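Local coordinates for uncharacterized protein conserved in bacteria (Cupriavidus necator, PDB 5DMH) that catalyses the ATP-dependent phosphorylation of 3-oxo-tetronate to 3-oxo-tetronate 4-phosphate, the reaction of a four-carbon acid sugar kinase, at residues E394-V399 against L431-G436; A82-T87 against L368-L373; L242-A247 against F266-L271; A48-R53 against G254-A259. One frame throughout, in Å; residues are numbered along the deposited sequence.

Contact 1 (E394-V399 against L431-G436); sequences ETSGAV and LALKSG. With ADP (adenosine-5'-diphosphate), chain C.
Helix 393-403 passes over strand 430-434 with its closest backbone approach at Ser396 and Leu433, whose CA atoms are 6.1 Å apart. In the nucleotide-binding domain the helix follows strand 387-391 through a glycine-containing turn, and the backbone amides at its N-terminus bind the alpha-phosphate of ADP, as helix N-termini commonly do with phosphates. Direct packing between the segments is modest and falls on one pair of side chains. The hydroxyl of Ser396 lies over the side chain of Leu433, OG standing 3.8 Å from both CB and CD2 of that leucine. With chi1 at -66°, OG sits beside its own backbone N, and its hydrogen bond to Gly392 O, one turn back, satisfies the buried hydroxyl while it rests against hydrocarbon.

The two segments also meet through the ligand. From the helix, Glu394 N donates to ADP O2A at 2.8 Å, nearly straight at 165°. Thr395 grips the other alpha-phosphate oxygen twice: its backbone N and its OG1, the latter 2.8 Å from ADP O1A, both donate to that atom. Beyond the strand, Gly436 N gives ADP O1B a more bent bond of 2.8 Å. Lys434, a buried residue, ties down the backbone after the strand: NZ is bonded to Gln302 OE1, Thr299 OG1 and Phe438 O. Lys434 NZ also reaches Gly436 O at 2.9 Å from above the carbonyl plane, 54° out of it. Gly436 CA itself lies 3.2 Å from ADP O2B.

Contact 2 (A82-T87 against L368-L373); sequences ALKSRT and LVEQCL. With ADP (adenosine-5'-diphosphate), chain C.
At the ribose end of the nucleotide pocket, a salt bridge between Lys84 and Glu370 links the sugar-binding and nucleotide-binding parts of the chain. Their backbones stay well apart, with 11.9 Å between the CA atoms of Lys84 and Glu370, and the side chains reach out from opposite directions to meet at their charged ends. Lys84 NZ donates to Glu370 OE1 at 2.8 Å, approaching on the syn side of that oxygen but 34° out of the carboxylate plane. Lys84 spans its share of the gap because CG is anti to the backbone N (chi1 -168°) and the chain runs straight to Lys84 CE, 3.4 Å from Glu370 OE1; the bend at chi4 then turns NZ to the carboxylate.

Lys84 belongs to the loop after strand 78-82 in the sugar-binding domain, whereas Glu370 stands on helix 362-382 of the nucleotide-binding domain, so this is an interdomain link placed at the bound nucleotide. The carboxylate divides its two oxygens between protein and ligand. While OE1 takes the lysine, Glu370 OE2 accepts a hydrogen bond of 2.7 Å from ADP O3'. Engagement of both oxygens restrains the rotation of the carboxylate, and Lys84 probably acts as a second-shell residue, helping to position the group that binds the ribose. One residue earlier on the helix, Val369 lies against the other ribose hydroxyl, its CB 3.3 Å from ADP O2' and its CG1 at 3.4 Å from the same oxygen. Lys84 NZ has a further acidic partner in Glu394, on helix 393-403, which gives the ammonium group a carboxylate from each of two nucleotide-binding helices.

Contact 3 (L242-A247 against F266-L271); sequences LGEACA and FRRAGL
Electrostatic attraction joins the two segments through one pair of exposed side chains, Glu244 and Arg268, each close to the C-terminal end of its helix. Glu244 OE1 lies 3.1 Å from Arg268 NH1 in a salt bridge. The carboxylate comes to the edge of the guanidinium group, with CD in the guanidinium plane, yet the two flat groups are turned 85° against each other. A coplanar, two-pronged pairing is therefore excluded: NH1 alone faces the acid, and the second oxygen, Glu244 OE2, is 3.6 Å from Arg268 NH1. Glu244 stretches out with CG anti to the backbone N (chi1 -175°), while the arginine gets there by a folded path, bent at chi2 and chi3, and the two chains cross at about a right angle. A second acid, Glu264, bridges to Arg268 NH2, so separate nitrogens of the guanidinium serve separate carboxylates.

Backbone hydrogen bonding shapes the end of helix 262-268. Gly270, with positive phi (79°), closes it in a Schellman motif: Leu271 N returns to Phe266 O at 2.9 Å, and Gly270 N to Arg267 O at 3.0 Å. In the other segment the last turn of helix 236-245 runs out with Cys246 N bonded to Leu242 O at 2.9 Å.

Between the two helices the chain passes through strand 251-254. Asn265 helps to join the helices, its ND2 bonding to Gly243 O and its side chain touching Glu244 and Ala247, while Leu242 and Cys246 pack on strand 144-147 and helix 211-223, leaving the salt bridge at the surface.

Contact 4 (A48-R53 against G254-A259); sequences ANTLVR and GGSGIA
Thr50 and Leu51 of helix 41-53 pack on Ser256 and Ala259, in the loop that leaves strand 251-254 of the sugar-binding domain. Gly254 ends that strand, still paired through its backbone with strand 111-115, and Gly255 bonds to Cys147 on the neighbouring strand as the chain turns toward the helix.

Ser256 makes the first contact. Ser256 OG is held in the crowded position between backbone N and carbonyl carbon (chi1 63°) and lies 3.9 Å from Thr50 OG1. A water bridges the pair, 2.8 Å from Thr50 OG1 and donating to Ser256 OG at 3.0 Å, and Asp46 also hydrogen-bonds to the serine hydroxyl. The methyl of the threonine points elsewhere: Thr50 CG2 rests 3.7 Å from Ser256 O, the carbonyl that accepts from Ala259 N at 3.1 Å in the short 3-10 turn.

That turn carries Gly257 and Ile258, whose CB points away from the helix, and brings Ala259 back to it. Ala259 CB meets Leu51 CD2 at 4.1 Å. One end of the interface is thus polar and water-mediated, the other hydrocarbon, and the single water lets two hydroxyls too far apart for a direct bond connect through it within a buried contact.

How the contacts relate
Contacts 1 and 2 adjoin at the nucleotide, their centres 8 Å apart: contact 1 holds the phosphates and contact 2 the ribose. A salt bridge of 2.9 Å between Glu394 OE1 and Lys84 NZ links them, and Lys84, from the sugar-binding part of the chain, lies beside the ADP pocket. Contacts 3 and 4 lie farther from the nucleotide and touch each other through Leu242 CB and Ile258 CD1, 3.7 Å apart. Contact 4 is the intermediate one, its centre about 17 Å from that of contact 1; its Ser256 side chain is about 14 Å from ADP. Contact 3, at the periphery, is centred about 35 Å from contact 2.

Contact 1 (E394-V399 against L431-G436)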
# COMPACT_ATOMS: atom_id res chain seq x y z
N GLU A 394 1.58 7.52 2.19
CA GLU A 394 2.68 8.22 2.84
C GLU A 394 2.23 8.72 4.20
O GLU A 394 2.99 8.72 5.16
CB GLU A 394 3.14 9.42 2.01
CG GLU A 394 3.63 9.06 0.63
CD GLU A 394 4.84 8.15 0.64
OE1 GLU A 394 5.72 8.34 1.50
OE2 GLU A 394 4.89 7.26 -0.21
N THR A 395 0.98 9.17 4.27
CA THR A 395 0.47 9.69 5.51
C THR A 395 0.54 8.57 6.57
O THR A 395 0.96 8.80 7.71
CB THR A 395 -0.98 10.25 5.37
OG1 THR A 395 -1.00 11.32 4.41
CG2 THR A 395 -1.50 10.78 6.72
N SER A 396 0.12 7.38 6.19
CA SER A 396 0.13 6.24 7.12
C SER A 396 1.54 5.86 7.55
O SER A 396 1.77 5.50 8.71
CB SER A 396 -0.55 5.03 6.49
OG SER A 396 -1.92 5.26 6.29
N GLY A 397 2.48 5.94 6.61
CA GLY A 397 3.88 5.69 6.92
C GLY A 397 4.37 6.63 8.01
O GLY A 397 4.99 6.19 9.00
N ALA A 398 4.08 7.93 7.84
CA ALA A 398 4.49 8.93 8.83
C ALA A 398 3.84 8.69 10.18
O ALA A 398 4.51 8.64 11.21
CB ALA A 398 4.20 10.33 8.34
N VAL A 399 2.52 8.51 10.17
CA VAL A 399 1.79 8.33 11.39
C VAL A 399 2.20 7.08 12.17
O VAL A 399 2.44 7.15 13.36
CB VAL A 399 0.29 8.29 11.12
CG1 VAL A 399 -0.45 7.72 12.31
CG2 VAL A 399 -0.18 9.65 10.73
N LEU A 431 -5.81 0.09 14.11
CA LEU A 431 -5.50 0.96 13.00
C LEU A 431 -6.21 0.56 11.72
O LEU A 431 -6.32 -0.63 11.42
CB LEU A 431 -4.01 0.88 12.67
CG LEU A 431 -3.00 1.20 13.77
CD1 LEU A 431 -1.62 0.95 13.23
CD2 LEU A 431 -3.12 2.62 14.14
N ALA A 432 -6.64 1.55 10.95
CA ALA A 432 -7.12 1.31 9.60
C ALA A 432 -6.33 2.25 8.72
O ALA A 432 -6.39 3.47 8.89
CB ALA A 432 -8.63 1.58 9.48
N LEU A 433 -5.51 1.68 7.86
CA LEU A 433 -4.60 2.43 7.02
C LEU A 433 -5.15 2.38 5.60
O LEU A 433 -4.97 1.39 4.88
CB LEU A 433 -3.20 1.81 7.07
CG LEU A 433 -2.62 1.69 8.49
CD1 LEU A 433 -1.20 1.15 8.49
CD2 LEU A 433 -2.71 3.02 9.26
N LYS A 434 -5.80 3.46 5.21
CA LYS A 434 -6.57 3.53 3.97
C LYS A 434 -5.78 4.16 2.82
O LYS A 434 -5.52 5.35 2.80
CB LYS A 434 -7.84 4.34 4.21
CG LYS A 434 -8.82 4.42 3.03
CD LYS A 434 -9.63 5.71 3.12
CE LYS A 434 -8.91 6.83 2.39
NZ LYS A 434 -9.50 7.10 1.08
N SER A 435 -5.39 3.35 1.85
CA SER A 435 -4.87 3.91 0.62
C SER A 435 -5.78 5.01 0.10
O SER A 435 -7.01 4.90 0.16
CB SER A 435 -4.71 2.82 -0.43
OG SER A 435 -3.88 3.29 -1.49
N GLY A 436 -5.19 6.08 -0.39
CA GLY A 436 -5.95 7.27 -0.73
C GLY A 436 -7.16 7.04 -1.62
O GLY A 436 -8.22 7.65 -1.41
PB ADP C . -2.44 8.73 -1.34
O1B ADP C . -2.70 7.43 -0.60
O2B ADP C . -3.74 9.40 -1.76
O3B ADP C . -1.41 8.61 -2.46
PA ADP C . -0.45 9.94 0.43
O1A ADP C . -0.63 10.27 1.86
O2A ADP C . 0.41 8.81 -0.01
O3A ADP C . -1.94 9.80 -0.22
O5' ADP C . 0.15 11.19 -0.37
C5' ADP C . -0.45 12.48 -0.33
C4' ADP C . 0.65 13.53 -0.25
O4' ADP C . 0.10 14.80 -0.56
C3' ADP C . 1.25 13.63 1.14
O3' ADP C . 2.66 13.92 1.09
C2' ADP C . 0.49 14.78 1.73
O2' ADP C . 1.13 15.34 2.86
C1' ADP C . 0.39 15.68 0.52
N9 ADP C . -0.68 16.66 0.71
C8 ADP C . -1.91 16.43 1.25
N7 ADP C . -2.62 17.57 1.29
C5 ADP C . -1.83 18.54 0.78
C6 ADP C . -1.97 19.98 0.57
N6 ADP C . -3.14 20.55 0.90
N1 ADP C . -0.94 20.64 -0.00
C2 ADP C . 0.21 20.02 -0.35
N3 ADP C . 0.44 18.70 -0.16
C4 ADP C . -0.55 17.94 0.40

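Contact 2 (A82-T87 against L368-L373)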
# COMPACT_ATOMS: atom_id res chain seq x y z
N ALA A 82 6.54 -3.59 5.70
CA ALA A 82 6.11 -2.27 5.32
C ALA A 82 7.28 -1.26 5.30
O ALA A 82 7.95 -1.05 6.32
CB ALA A 82 5.04 -1.80 6.28
N LEU A 83 7.53 -0.69 4.14
CA LEU A 83 8.49 0.40 3.97
C LEU A 83 7.77 1.70 3.59
O LEU A 83 6.67 1.65 3.03
CB LEU A 83 9.49 0.07 2.86
CG LEU A 83 10.29 -1.22 2.98
CD1 LEU A 83 11.26 -1.39 1.81
CD2 LEU A 83 11.02 -1.30 4.34
N LYS A 84 8.41 2.85 3.85
CA LYS A 84 7.90 4.14 3.39
C LYS A 84 8.82 4.58 2.25
O LYS A 84 9.58 5.54 2.38
CB LYS A 84 7.89 5.17 4.55
CG LYS A 84 7.11 6.44 4.24
CD LYS A 84 7.20 7.48 5.38
CE LYS A 84 6.33 8.67 5.14
NZ LYS A 84 6.73 9.51 3.97
N SER A 85 8.78 3.84 1.14
CA SER A 85 9.85 3.92 0.14
C SER A 85 9.33 4.29 -1.24
O SER A 85 10.08 4.25 -2.23
CB SER A 85 10.54 2.57 0.03
OG SER A 85 9.57 1.58 -0.27
N ARG A 86 8.05 4.61 -1.34
CA ARG A 86 7.46 4.93 -2.62
C ARG A 86 8.02 6.19 -3.30
O ARG A 86 8.07 6.26 -4.52
CB ARG A 86 5.94 5.06 -2.46
CG ARG A 86 5.19 5.48 -3.73
CD ARG A 86 3.69 5.53 -3.41
NE ARG A 86 3.27 4.15 -3.24
CZ ARG A 86 2.05 3.74 -2.93
NH1 ARG A 86 1.08 4.61 -2.67
NH2 ARG A 86 1.84 2.44 -2.84
N THR A 87 8.41 7.20 -2.53
CA THR A 87 8.82 8.46 -3.13
C THR A 87 10.18 8.98 -2.65
O THR A 87 10.57 10.09 -3.01
CB THR A 87 7.78 9.58 -2.88
OG1 THR A 87 7.66 9.80 -1.47
CG2 THR A 87 6.44 9.20 -3.44
N LEU A 368 5.71 18.57 5.37
CA LEU A 368 5.14 19.34 6.47
C LEU A 368 3.80 18.75 6.91
O LEU A 368 3.53 18.58 8.10
CB LEU A 368 4.95 20.81 6.08
CG LEU A 368 6.22 21.63 6.01
CD1 LEU A 368 6.05 22.93 5.20
CD2 LEU A 368 6.73 21.93 7.43
N VAL A 369 2.96 18.41 5.94
CA VAL A 369 1.66 17.85 6.27
C VAL A 369 1.77 16.48 6.95
O VAL A 369 1.10 16.23 7.94
CB VAL A 369 0.75 17.77 5.04
CG1 VAL A 369 -0.54 16.94 5.36
CG2 VAL A 369 0.44 19.18 4.50
N GLU A 370 2.61 15.60 6.40
CA GLU A 370 2.85 14.30 6.97
C GLU A 370 3.33 14.43 8.41
O GLU A 370 2.84 13.73 9.29
CB GLU A 370 3.89 13.51 6.13
CG GLU A 370 3.38 13.06 4.77
CD GLU A 370 4.44 12.41 3.91
OE1 GLU A 370 5.45 11.92 4.47
OE2 GLU A 370 4.29 12.43 2.66
N GLN A 371 4.29 15.33 8.62
CA GLN A 371 4.90 15.52 9.95
C GLN A 371 3.88 16.00 10.97
O GLN A 371 3.90 15.61 12.14
CB GLN A 371 6.03 16.54 9.85
CG GLN A 371 7.29 16.02 9.20
CD GLN A 371 8.35 17.11 9.01
OE1 GLN A 371 8.38 18.10 9.75
NE2 GLN A 371 9.20 16.94 7.99
N CYS A 372 2.98 16.87 10.51
CA CYS A 372 1.95 17.45 11.37
C CYS A 372 0.98 16.37 11.84
O CYS A 372 0.72 16.21 13.05
CB CYS A 372 1.20 18.55 10.62
SG CYS A 372 -0.11 19.32 11.57
N LEU A 373 0.50 15.59 10.89
CA LEU A 373 -0.44 14.52 11.21
C LEU A 373 0.23 13.48 12.09
O LEU A 373 -0.41 12.92 13.00
CB LEU A 373 -1.01 13.91 9.90
CG LEU A 373 -1.96 14.83 9.13
CD1 LEU A 373 -2.29 14.24 7.74
CD2 LEU A 373 -3.23 15.14 9.90
PB ADP C . -2.44 8.73 -1.34
O1B ADP C . -2.70 7.43 -0.60
O2B ADP C . -3.74 9.40 -1.76
O3B ADP C . -1.41 8.61 -2.46
PA ADP C . -0.45 9.94 0.43
O1A ADP C . -0.63 10.27 1.86
O2A ADP C . 0.41 8.81 -0.01
O3A ADP C . -1.94 9.80 -0.22
O5' ADP C . 0.15 11.19 -0.37
C5' ADP C . -0.45 12.48 -0.33
C4' ADP C . 0.65 13.53 -0.25
O4' ADP C . 0.10 14.80 -0.56
C3' ADP C . 1.25 13.63 1.14
O3' ADP C . 2.66 13.92 1.09
C2' ADP C . 0.49 14.78 1.73
O2' ADP C . 1.13 15.34 2.86
C1' ADP C . 0.39 15.68 0.52
N9 ADP C . -0.68 16.66 0.71
C8 ADP C . -1.91 16.43 1.25
N7 ADP C . -2.62 17.57 1.29
C5 ADP C . -1.83 18.54 0.78
C6 ADP C . -1.97 19.98 0.57
N6 ADP C . -3.14 20.55 0.90
N1 ADP C . -0.94 20.64 -0.00
C2 ADP C . 0.21 20.02 -0.35
N3 ADP C . 0.44 18.70 -0.16
C4 ADP C . -0.55 17.94 0.40

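Contact 3 (L242-A247 against F266-L271)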
# COMPACT_ATOMS: atom_id res chain seq x y z
N LEU A 242 -2.36 -15.81 -13.68
CA LEU A 242 -1.00 -15.29 -13.57
C LEU A 242 -0.28 -15.87 -12.34
O LEU A 242 0.86 -16.31 -12.43
CB LEU A 242 -1.05 -13.75 -13.52
CG LEU A 242 -1.35 -13.03 -14.85
CD1 LEU A 242 -1.78 -11.59 -14.59
CD2 LEU A 242 -0.13 -13.07 -15.76
N GLY A 243 -0.96 -15.89 -11.20
CA GLY A 243 -0.41 -16.47 -9.98
C GLY A 243 0.05 -17.92 -10.18
O GLY A 243 1.17 -18.29 -9.82
N GLU A 244 -0.81 -18.73 -10.76
CA GLU A 244 -0.46 -20.11 -11.06
C GLU A 244 0.70 -20.19 -12.06
O GLU A 244 1.61 -20.96 -11.86
CB GLU A 244 -1.68 -20.89 -11.56
CG GLU A 244 -1.38 -22.36 -11.77
CD GLU A 244 -2.56 -23.17 -12.29
OE1 GLU A 244 -3.71 -22.69 -12.29
OE2 GLU A 244 -2.31 -24.30 -12.71
N ALA A 245 0.66 -19.39 -13.13
CA ALA A 245 1.74 -19.41 -14.13
C ALA A 245 3.09 -19.02 -13.54
O ALA A 245 4.15 -19.49 -14.01
CB ALA A 245 1.41 -18.53 -15.28
N CYS A 246 3.06 -18.18 -12.51
CA CYS A 246 4.27 -17.70 -11.86
C CYS A 246 4.67 -18.48 -10.60
O CYS A 246 5.48 -18.00 -9.83
CB CYS A 246 4.11 -16.21 -11.50
SG CYS A 246 3.96 -15.11 -12.93
N ALA A 247 4.14 -19.68 -10.42
CA ALA A 247 4.45 -20.49 -9.25
C ALA A 247 5.96 -20.70 -9.11
O ALA A 247 6.46 -20.85 -8.00
CB ALA A 247 3.76 -21.84 -9.35
N PHE A 266 0.95 -22.78 -3.03
CA PHE A 266 1.63 -23.48 -1.94
C PHE A 266 0.79 -24.66 -1.44
O PHE A 266 1.32 -25.70 -1.09
CB PHE A 266 1.97 -22.52 -0.79
CG PHE A 266 2.95 -21.45 -1.20
CD1 PHE A 266 4.26 -21.79 -1.53
CD2 PHE A 266 2.57 -20.13 -1.26
CE1 PHE A 266 5.16 -20.81 -1.91
CE2 PHE A 266 3.48 -19.13 -1.65
CZ PHE A 266 4.77 -19.48 -1.98
N ARG A 267 -0.52 -24.50 -1.43
CA ARG A 267 -1.41 -25.60 -1.06
C ARG A 267 -1.24 -26.76 -2.03
O ARG A 267 -1.09 -27.92 -1.62
CB ARG A 267 -2.86 -25.11 -1.04
CG ARG A 267 -3.24 -24.38 0.23
CD ARG A 267 -4.75 -24.24 0.36
NE ARG A 267 -5.30 -23.31 -0.63
CZ ARG A 267 -5.40 -22.00 -0.47
NH1 ARG A 267 -5.00 -21.41 0.65
NH2 ARG A 267 -5.92 -21.26 -1.45
N ARG A 268 -1.27 -26.46 -3.31
CA ARG A 268 -1.11 -27.48 -4.35
C ARG A 268 0.22 -28.22 -4.24
O ARG A 268 0.32 -29.41 -4.55
CB ARG A 268 -1.19 -26.82 -5.72
CG ARG A 268 -2.32 -27.33 -6.54
CD ARG A 268 -3.39 -26.30 -6.65
NE ARG A 268 -3.31 -25.61 -7.93
CZ ARG A 268 -4.34 -25.00 -8.51
NH1 ARG A 268 -4.16 -24.39 -9.68
NH2 ARG A 268 -5.54 -25.00 -7.94
N ALA A 269 1.24 -27.49 -3.82
CA ALA A 269 2.58 -28.04 -3.71
C ALA A 269 2.78 -28.81 -2.41
O ALA A 269 3.85 -29.36 -2.17
CB ALA A 269 3.61 -26.91 -3.81
N GLY A 270 1.74 -28.85 -1.57
CA GLY A 270 1.79 -29.62 -0.33
C GLY A 270 2.55 -28.88 0.75
O GLY A 270 2.89 -29.46 1.79
N LEU A 271 2.82 -27.60 0.52
CA LEU A 271 3.66 -26.82 1.42
C LEU A 271 2.87 -26.05 2.46
O LEU A 271 3.42 -25.68 3.49
CB LEU A 271 4.52 -25.83 0.62
CG LEU A 271 5.53 -26.46 -0.34
CD1 LEU A 271 6.24 -25.37 -1.14
CD2 LEU A 271 6.53 -27.34 0.39

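Contact 4 (A48-R53 against G254-A259)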
# COMPACT_ATOMS: atom_id res chain seq x y z
N ALA A 48 -1.53 -7.92 2.85
CA ALA A 48 -1.72 -8.87 3.92
C ALA A 48 -3.19 -9.29 4.00
O ALA A 48 -3.49 -10.44 4.23
CB ALA A 48 -1.23 -8.32 5.26
N ASN A 49 -4.10 -8.35 3.78
CA ASN A 49 -5.53 -8.69 3.77
C ASN A 49 -5.85 -9.78 2.74
O ASN A 49 -6.54 -10.75 3.03
CB ASN A 49 -6.34 -7.42 3.49
CG ASN A 49 -7.85 -7.67 3.43
OD1 ASN A 49 -8.47 -8.12 4.40
ND2 ASN A 49 -8.43 -7.39 2.28
N THR A 50 -5.36 -9.58 1.52
CA THR A 50 -5.55 -10.54 0.45
C THR A 50 -4.94 -11.89 0.78
O THR A 50 -5.56 -12.93 0.54
CB THR A 50 -5.01 -10.00 -0.90
OG1 THR A 50 -5.94 -9.02 -1.38
CG2 THR A 50 -4.90 -11.14 -1.91
N LEU A 51 -3.74 -11.89 1.36
CA LEU A 51 -3.13 -13.16 1.76
C LEU A 51 -3.91 -13.88 2.86
O LEU A 51 -4.15 -15.09 2.77
CB LEU A 51 -1.68 -12.93 2.19
CG LEU A 51 -0.78 -12.53 1.03
CD1 LEU A 51 0.56 -12.05 1.60
CD2 LEU A 51 -0.59 -13.67 0.07
N VAL A 52 -4.34 -13.15 3.90
CA VAL A 52 -5.11 -13.75 4.98
C VAL A 52 -6.42 -14.31 4.45
O VAL A 52 -6.81 -15.42 4.79
CB VAL A 52 -5.38 -12.73 6.10
CG1 VAL A 52 -6.44 -13.24 7.07
CG2 VAL A 52 -4.06 -12.39 6.81
N ARG A 53 -7.09 -13.54 3.60
CA ARG A 53 -8.38 -13.96 3.07
C ARG A 53 -8.28 -15.17 2.17
O ARG A 53 -9.29 -15.84 1.92
CB ARG A 53 -9.06 -12.81 2.34
CG ARG A 53 -9.72 -11.79 3.30
CD ARG A 53 -9.95 -10.47 2.62
NE ARG A 53 -10.97 -10.47 1.56
CZ ARG A 53 -12.29 -10.37 1.77
NH1 ARG A 53 -12.81 -10.32 2.98
NH2 ARG A 53 -13.10 -10.33 0.73
N GLY A 254 3.66 -6.33 -8.18
CA GLY A 254 2.36 -5.79 -8.50
C GLY A 254 1.65 -5.20 -7.31
O GLY A 254 2.26 -4.88 -6.28
N GLY A 255 0.34 -5.08 -7.45
CA GLY A 255 -0.52 -4.69 -6.35
C GLY A 255 -0.94 -5.91 -5.55
O GLY A 255 -0.31 -6.96 -5.60
N SER A 256 -2.04 -5.79 -4.81
CA SER A 256 -2.46 -6.90 -3.98
C SER A 256 -3.13 -7.98 -4.81
O SER A 256 -3.14 -9.12 -4.40
CB SER A 256 -3.39 -6.44 -2.84
OG SER A 256 -4.56 -5.90 -3.35
N GLY A 257 -3.72 -7.61 -5.94
CA GLY A 257 -4.44 -8.58 -6.75
C GLY A 257 -3.57 -9.72 -7.25
O GLY A 257 -4.02 -10.87 -7.36
N ILE A 258 -2.33 -9.40 -7.58
CA ILE A 258 -1.45 -10.44 -8.13
C ILE A 258 -1.15 -11.54 -7.10
O ILE A 258 -0.68 -12.63 -7.45
CB ILE A 258 -0.17 -9.85 -8.72
CG1 ILE A 258 0.55 -10.87 -9.61
CG2 ILE A 258 0.81 -9.40 -7.63
CD1 ILE A 258 -0.32 -11.42 -10.76
N ALA A 259 -1.41 -11.25 -5.82
CA ALA A 259 -1.19 -12.24 -4.75
C ALA A 259 -2.34 -13.20 -4.56
O ALA A 259 -2.21 -14.21 -3.84
CB ALA A 259 -0.91 -11.55 -3.43
O HOH W 1 -6.50 -8.08 -3.94